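Local coordinates for serpin (Taeniopygia guttata, PDB 5HGC), which binds a cortisol-type steroid and probably inhibits serine proteases, at residues 86-91 / 95-100; 226-231 / 360-365. One frame throughout, in Å; residues are numbered along the deposited sequence.

Interaction 1: 86-91 / 95-100; sequences HMLNHP and VQLNMM
The carboxamide of Asn89 meets the backbone of Met99 through both its polar atoms, OD1 and ND2, which grip the N-H and the C=O of that one residue. Asn89 ND2 gives a proton to Met99 O at 3.0 Å. This acceptor lies only 11° out of the amide plane, and the bond reaches a lone pair of the carbonyl. Asn89 OD1 takes the N-H of Met99 N at 3.0 Å, with that donor tilted out of the carbonyl plane. The other flat group is the poorly ordered ring of His90, which has Pro91 CD 3.5 Å above one face, toward the rim. Asn89 ND2 is also bonded to Gln124. Replacing Asn89 with an alanine would probably leave the N and O of Met99 without these mates and Gln124 without its amide partner.

The segments form the turn from serpin helix D, here 74-89, into strand 100-106 of beta-sheet A. His90 is the first residue to leave the helical conformation. A nearly straight bond (169°) runs from Leu97 N to Leu88 O at 2.8 Å and ties the returning chain to the last helical turn. Water 1 accepts from Gln96 N at 2.9 Å and also sits close to Met87 O and His90 O.

Beside these polar links the branched end of Leu88 makes the apolar part of the contact. Its CD2 lies alongside Val95, 4.0 Å from Val95 CG2. Its CD1 lies 3.8 Å from Leu97 CD2 on a side chain pointing the same way. Met99 starts with CG between its backbone N and carbonyl carbon (chi1 58°), then runs extended, which carries Met99 CE obliquely to 3.6 Å from Leu88 CD1. Leu97 and Met99 also touch Val173 on strand 167-176, and Leu88 touches Leu368.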
# COMPACT_ATOMS: atom_id res chain seq x y z
N HIS A 86 -11.74 -6.68 -7.23
CA HIS A 86 -11.92 -7.77 -8.17
C HIS A 86 -10.74 -7.82 -9.17
O HIS A 86 -10.16 -8.87 -9.42
CB HIS A 86 -13.29 -7.64 -8.86
CG HIS A 86 -13.57 -8.73 -9.85
ND1 HIS A 86 -13.14 -8.67 -11.17
CD2 HIS A 86 -14.20 -9.91 -9.71
CE1 HIS A 86 -13.50 -9.77 -11.79
NE2 HIS A 86 -14.15 -10.54 -10.93
N MET A 87 -10.35 -6.66 -9.68
CA MET A 87 -9.25 -6.62 -10.64
C MET A 87 -7.90 -6.92 -10.09
O MET A 87 -7.16 -7.65 -10.73
CB MET A 87 -9.25 -5.33 -11.39
CG MET A 87 -10.48 -5.36 -12.28
SD MET A 87 -10.51 -4.05 -13.47
CE MET A 87 -9.26 -4.77 -14.57
N LEU A 88 -7.62 -6.38 -8.89
CA LEU A 88 -6.37 -6.62 -8.19
C LEU A 88 -6.21 -8.05 -7.69
O LEU A 88 -5.09 -8.61 -7.71
CB LEU A 88 -6.20 -5.64 -7.02
CG LEU A 88 -6.17 -4.18 -7.44
CD1 LEU A 88 -6.14 -3.33 -6.18
CD2 LEU A 88 -5.00 -3.92 -8.39
N ASN A 89 -7.31 -8.64 -7.25
CA ASN A 89 -7.26 -10.00 -6.72
C ASN A 89 -7.48 -11.08 -7.70
O ASN A 89 -7.05 -12.17 -7.41
CB ASN A 89 -8.13 -10.18 -5.49
CG ASN A 89 -7.51 -9.51 -4.28
OD1 ASN A 89 -6.39 -8.98 -4.36
ND2 ASN A 89 -8.23 -9.49 -3.17
N HIS A 90 -8.03 -10.78 -8.88
CA HIS A 90 -8.35 -11.82 -9.88
C HIS A 90 -7.16 -12.61 -10.43
O HIS A 90 -6.23 -12.02 -10.96
CB HIS A 90 -9.20 -11.31 -11.05
CG HIS A 90 -9.92 -12.41 -11.76
ND1 HIS A 90 -9.57 -12.86 -13.01
CD2 HIS A 90 -10.94 -13.20 -11.34
CE1 HIS A 90 -10.36 -13.86 -13.35
NE2 HIS A 90 -11.20 -14.09 -12.36
N PRO A 91 -7.19 -13.95 -10.31
CA PRO A 91 -6.24 -14.91 -10.90
C PRO A 91 -5.90 -14.72 -12.39
O PRO A 91 -4.74 -14.69 -12.75
CB PRO A 91 -6.96 -16.23 -10.68
CG PRO A 91 -7.62 -16.05 -9.36
CD PRO A 91 -8.17 -14.66 -9.45
N VAL A 95 -2.31 -8.52 -11.69
CA VAL A 95 -1.62 -8.16 -10.46
C VAL A 95 -1.55 -9.32 -9.49
O VAL A 95 -0.47 -9.65 -9.03
CB VAL A 95 -2.26 -6.95 -9.78
CG1 VAL A 95 -1.44 -6.49 -8.58
CG2 VAL A 95 -2.37 -5.79 -10.74
N GLN A 96 -2.69 -9.95 -9.22
CA GLN A 96 -2.81 -11.02 -8.20
C GLN A 96 -2.24 -10.54 -6.89
O GLN A 96 -1.28 -11.10 -6.38
CB GLN A 96 -2.14 -12.35 -8.62
CG GLN A 96 -2.88 -13.10 -9.72
CD GLN A 96 -1.94 -13.87 -10.62
OE1 GLN A 96 -1.84 -15.10 -10.53
NE2 GLN A 96 -1.23 -13.15 -11.49
N LEU A 97 -2.84 -9.48 -6.36
CA LEU A 97 -2.27 -8.77 -5.24
C LEU A 97 -2.57 -9.56 -3.96
O LEU A 97 -1.80 -9.55 -3.01
CB LEU A 97 -2.88 -7.38 -5.22
CG LEU A 97 -2.49 -6.43 -4.12
CD1 LEU A 97 -1.00 -6.10 -4.16
CD2 LEU A 97 -3.39 -5.19 -4.25
N ASN A 98 -3.70 -10.28 -3.99
CA ASN A 98 -4.24 -10.99 -2.85
C ASN A 98 -4.40 -10.14 -1.59
O ASN A 98 -3.98 -10.52 -0.51
CB ASN A 98 -3.54 -12.34 -2.68
CG ASN A 98 -3.73 -13.24 -3.94
OD1 ASN A 98 -4.82 -13.28 -4.54
ND2 ASN A 98 -2.66 -13.93 -4.36
N MET A 99 -5.04 -8.99 -1.72
CA MET A 99 -5.17 -8.10 -0.57
C MET A 99 -6.39 -8.51 0.19
O MET A 99 -7.40 -8.86 -0.41
CB MET A 99 -5.25 -6.64 -0.99
CG MET A 99 -6.38 -6.25 -1.93
SD MET A 99 -6.62 -4.46 -1.75
CE MET A 99 -7.76 -4.30 -3.09
N MET A 100 -6.28 -8.48 1.51
CA MET A 100 -7.33 -9.02 2.39
C MET A 100 -7.67 -8.11 3.55
O MET A 100 -6.79 -7.47 4.14
CB MET A 100 -6.93 -10.40 2.87
CG MET A 100 -6.87 -11.42 1.74
SD MET A 100 -5.73 -12.85 1.82
CE MET A 100 -4.06 -12.15 1.96
O HOH W 1 -5.01 -9.45 -10.81

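Interaction 2: 226-231 / 360-365; sequences RLHYNG and FDRDTN. With HCY ((11alpha,14beta)-11,17,21-trihydroxypregn-4-ene-3,20-dione), chain B.
This contact lies in beta-sheet B of the serpin fold, beside the steroid pocket. Its main feature is a guanidinium-imidazole stack. The guanidinium of Arg362 lies flat on His228, with centres 3.7 Å apart and planes at 6°. Arg362 NH1 sits over the middle of the ring. The bend at chi3 (-83°) turns the end of Arg362 into this position. The polar ends have other partners. His228 ND1 bonds to Thr234, and Arg362 bonds to Ser232 O through NE and to Ala233 O through NH2.

The steroid is held from both segments. Arg226 grips it with two bonds, NH1 to HCY O4 at 2.8 Å and NH2 to HCY O5 at 2.9 Å. HCY O3 donates to Asn365 OD1 at 2.7 Å. Phe360 CB packs against HCY C15 at 3.4 Å. Arg226 NE is salt-bridged to Asp213, which is likely to fix how the guanidinium is turned. One face of that guanidinium has His228 CE1 over its rim, so the stacking histidine also borders the steroid-binding arginine.

Strands 222-228 and 355-361 do not pair with each other. Strand 233-240 runs between them, antiparallel to both, and the stack reaches across its beginning.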
# COMPACT_ATOMS: atom_id res chain seq x y z
N ARG A 226 11.55 4.01 -13.71
CA ARG A 226 10.35 3.21 -13.68
C ARG A 226 10.54 1.85 -14.37
O ARG A 226 10.96 1.79 -15.52
CB ARG A 226 9.19 3.98 -14.31
CG ARG A 226 7.90 3.20 -14.31
CD ARG A 226 7.75 2.47 -15.64
NE ARG A 226 7.14 3.38 -16.60
CZ ARG A 226 5.89 3.81 -16.51
NH1 ARG A 226 5.09 3.39 -15.52
NH2 ARG A 226 5.44 4.67 -17.40
N LEU A 227 10.20 0.78 -13.66
CA LEU A 227 10.41 -0.60 -14.10
C LEU A 227 9.07 -1.27 -14.13
O LEU A 227 8.32 -1.13 -13.16
CB LEU A 227 11.33 -1.36 -13.12
CG LEU A 227 12.80 -0.91 -13.02
CD1 LEU A 227 13.65 -1.92 -12.25
CD2 LEU A 227 13.33 -0.71 -14.44
N HIS A 228 8.74 -1.95 -15.22
CA HIS A 228 7.47 -2.67 -15.26
C HIS A 228 7.62 -4.03 -14.64
O HIS A 228 8.66 -4.71 -14.77
CB HIS A 228 6.94 -2.85 -16.68
CG HIS A 228 6.52 -1.57 -17.31
ND1 HIS A 228 5.67 -0.68 -16.67
CD2 HIS A 228 6.81 -1.04 -18.51
CE1 HIS A 228 5.47 0.36 -17.46
NE2 HIS A 228 6.14 0.17 -18.58
N TYR A 229 6.55 -4.41 -13.97
CA TYR A 229 6.31 -5.83 -13.69
C TYR A 229 5.60 -6.52 -14.89
O TYR A 229 4.88 -5.86 -15.69
CB TYR A 229 5.47 -5.95 -12.44
CG TYR A 229 6.19 -5.63 -11.14
CD1 TYR A 229 7.25 -6.44 -10.67
CD2 TYR A 229 5.81 -4.53 -10.35
CE1 TYR A 229 7.88 -6.17 -9.45
CE2 TYR A 229 6.44 -4.22 -9.15
CZ TYR A 229 7.44 -5.06 -8.69
OH TYR A 229 8.04 -4.79 -7.49
N ASN A 230 5.81 -7.83 -15.00
CA ASN A 230 4.92 -8.67 -15.82
C ASN A 230 3.53 -8.48 -15.32
O ASN A 230 3.31 -8.43 -14.10
CB ASN A 230 5.29 -10.14 -15.71
CG ASN A 230 6.51 -10.48 -16.51
OD1 ASN A 230 7.32 -11.32 -16.10
ND2 ASN A 230 6.68 -9.79 -17.67
N GLY A 231 2.59 -8.37 -16.22
CA GLY A 231 1.23 -8.09 -15.81
C GLY A 231 1.04 -6.60 -15.96
O GLY A 231 1.53 -6.00 -16.89
N PHE A 360 2.34 0.79 -8.57
CA PHE A 360 0.99 1.07 -9.08
C PHE A 360 0.45 -0.06 -9.98
O PHE A 360 1.25 -0.87 -10.57
CB PHE A 360 0.94 2.35 -9.92
CG PHE A 360 1.51 3.57 -9.24
CD1 PHE A 360 2.89 3.88 -9.37
CD2 PHE A 360 0.69 4.43 -8.49
CE1 PHE A 360 3.43 5.00 -8.76
CE2 PHE A 360 1.24 5.55 -7.89
CZ PHE A 360 2.61 5.84 -8.03
N ASP A 361 -0.88 -0.11 -10.10
CA ASP A 361 -1.49 -0.89 -11.18
C ASP A 361 -1.85 -0.00 -12.40
O ASP A 361 -2.63 0.95 -12.23
CB ASP A 361 -2.69 -1.68 -10.67
CG ASP A 361 -3.39 -2.48 -11.78
OD1 ASP A 361 -2.70 -2.94 -12.74
OD2 ASP A 361 -4.66 -2.62 -11.70
N ARG A 362 -1.32 -0.33 -13.59
CA ARG A 362 -1.62 0.39 -14.85
C ARG A 362 -3.04 0.17 -15.40
O ARG A 362 -3.55 1.08 -16.04
CB ARG A 362 -0.60 0.13 -15.96
CG ARG A 362 0.80 0.66 -15.72
CD ARG A 362 1.73 0.02 -16.74
NE ARG A 362 2.16 -1.31 -16.28
CZ ARG A 362 2.87 -2.17 -17.01
NH1 ARG A 362 3.21 -1.84 -18.26
NH2 ARG A 362 3.23 -3.38 -16.48
N ASP A 363 -3.66 -0.98 -15.12
CA ASP A 363 -5.09 -1.25 -15.45
C ASP A 363 -6.13 -0.49 -14.65
O ASP A 363 -7.19 -0.16 -15.17
CB ASP A 363 -5.42 -2.71 -15.35
CG ASP A 363 -4.76 -3.52 -16.43
OD1 ASP A 363 -4.33 -2.98 -17.50
OD2 ASP A 363 -4.65 -4.73 -16.19
N THR A 364 -5.84 -0.16 -13.40
CA THR A 364 -6.81 0.61 -12.59
C THR A 364 -6.28 1.95 -12.13
O THR A 364 -6.97 2.68 -11.40
CB THR A 364 -7.17 -0.17 -11.33
OG1 THR A 364 -5.96 -0.53 -10.64
CG2 THR A 364 -7.97 -1.41 -11.68
N ASN A 365 -5.04 2.26 -12.51
CA ASN A 365 -4.38 3.46 -12.04
C ASN A 365 -4.49 3.68 -10.54
O ASN A 365 -4.90 4.76 -10.10
CB ASN A 365 -4.90 4.70 -12.77
CG ASN A 365 -4.44 4.76 -14.22
OD1 ASN A 365 -3.40 4.19 -14.59
ND2 ASN A 365 -5.22 5.42 -15.06
C1 HCY B . -2.70 10.60 -12.71
C2 HCY B . -3.58 11.66 -12.05
C3 HCY B . -4.47 11.06 -10.97
C4 HCY B . -4.20 9.70 -10.44
C5 HCY B . -3.01 9.13 -10.65
C6 HCY B . -2.57 8.00 -9.74
C7 HCY B . -2.01 6.83 -10.59
C8 HCY B . -1.08 7.22 -11.74
C9 HCY B . -1.72 8.34 -12.59
C10 HCY B . -2.07 9.59 -11.76
C12 HCY B . -0.56 7.35 -14.75
C11 HCY B . -1.01 8.60 -13.96
C13 HCY B . 0.12 6.30 -13.82
C14 HCY B . -0.82 6.03 -12.64
C15 HCY B . -0.36 4.70 -12.08
C16 HCY B . 0.12 3.90 -13.28
C17 HCY B . 0.22 4.89 -14.46
C18 HCY B . 1.54 6.71 -13.35
C19 HCY B . -0.87 10.25 -11.04
C20 HCY B . 1.44 4.65 -15.34
C21 HCY B . 1.38 4.89 -16.83
O1 HCY B . -5.36 11.73 -10.51
O2 HCY B . 0.15 9.36 -13.60
O3 HCY B . -0.88 4.65 -15.37
O4 HCY B . 2.49 4.25 -14.85
O5 HCY B . 2.65 5.46 -17.12

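In the fold
Both interactions are partly buried, and their centres are 13 Å apart. Interaction 1 is local: it folds the end of helix 74-89 back on the chain leading to strand 100-106, over an apolar layer. Interaction 2 joins segments far apart in sequence. It relies on a charged group lying on a ring and on polar bonds to the steroid, with little apolar contact between its segments. The two meet at Asp361. Val95 CG2 packs 3.5 Å from Asp361 OD1, and Leu88 CD2 is 3.6 Å from Asp361 OD2. Met87 also touches Thr364. The helix end and returning chain of interaction 1 therefore pack on the end of strand 355-361 and the turn after it, whose Asn365 bonds the steroid.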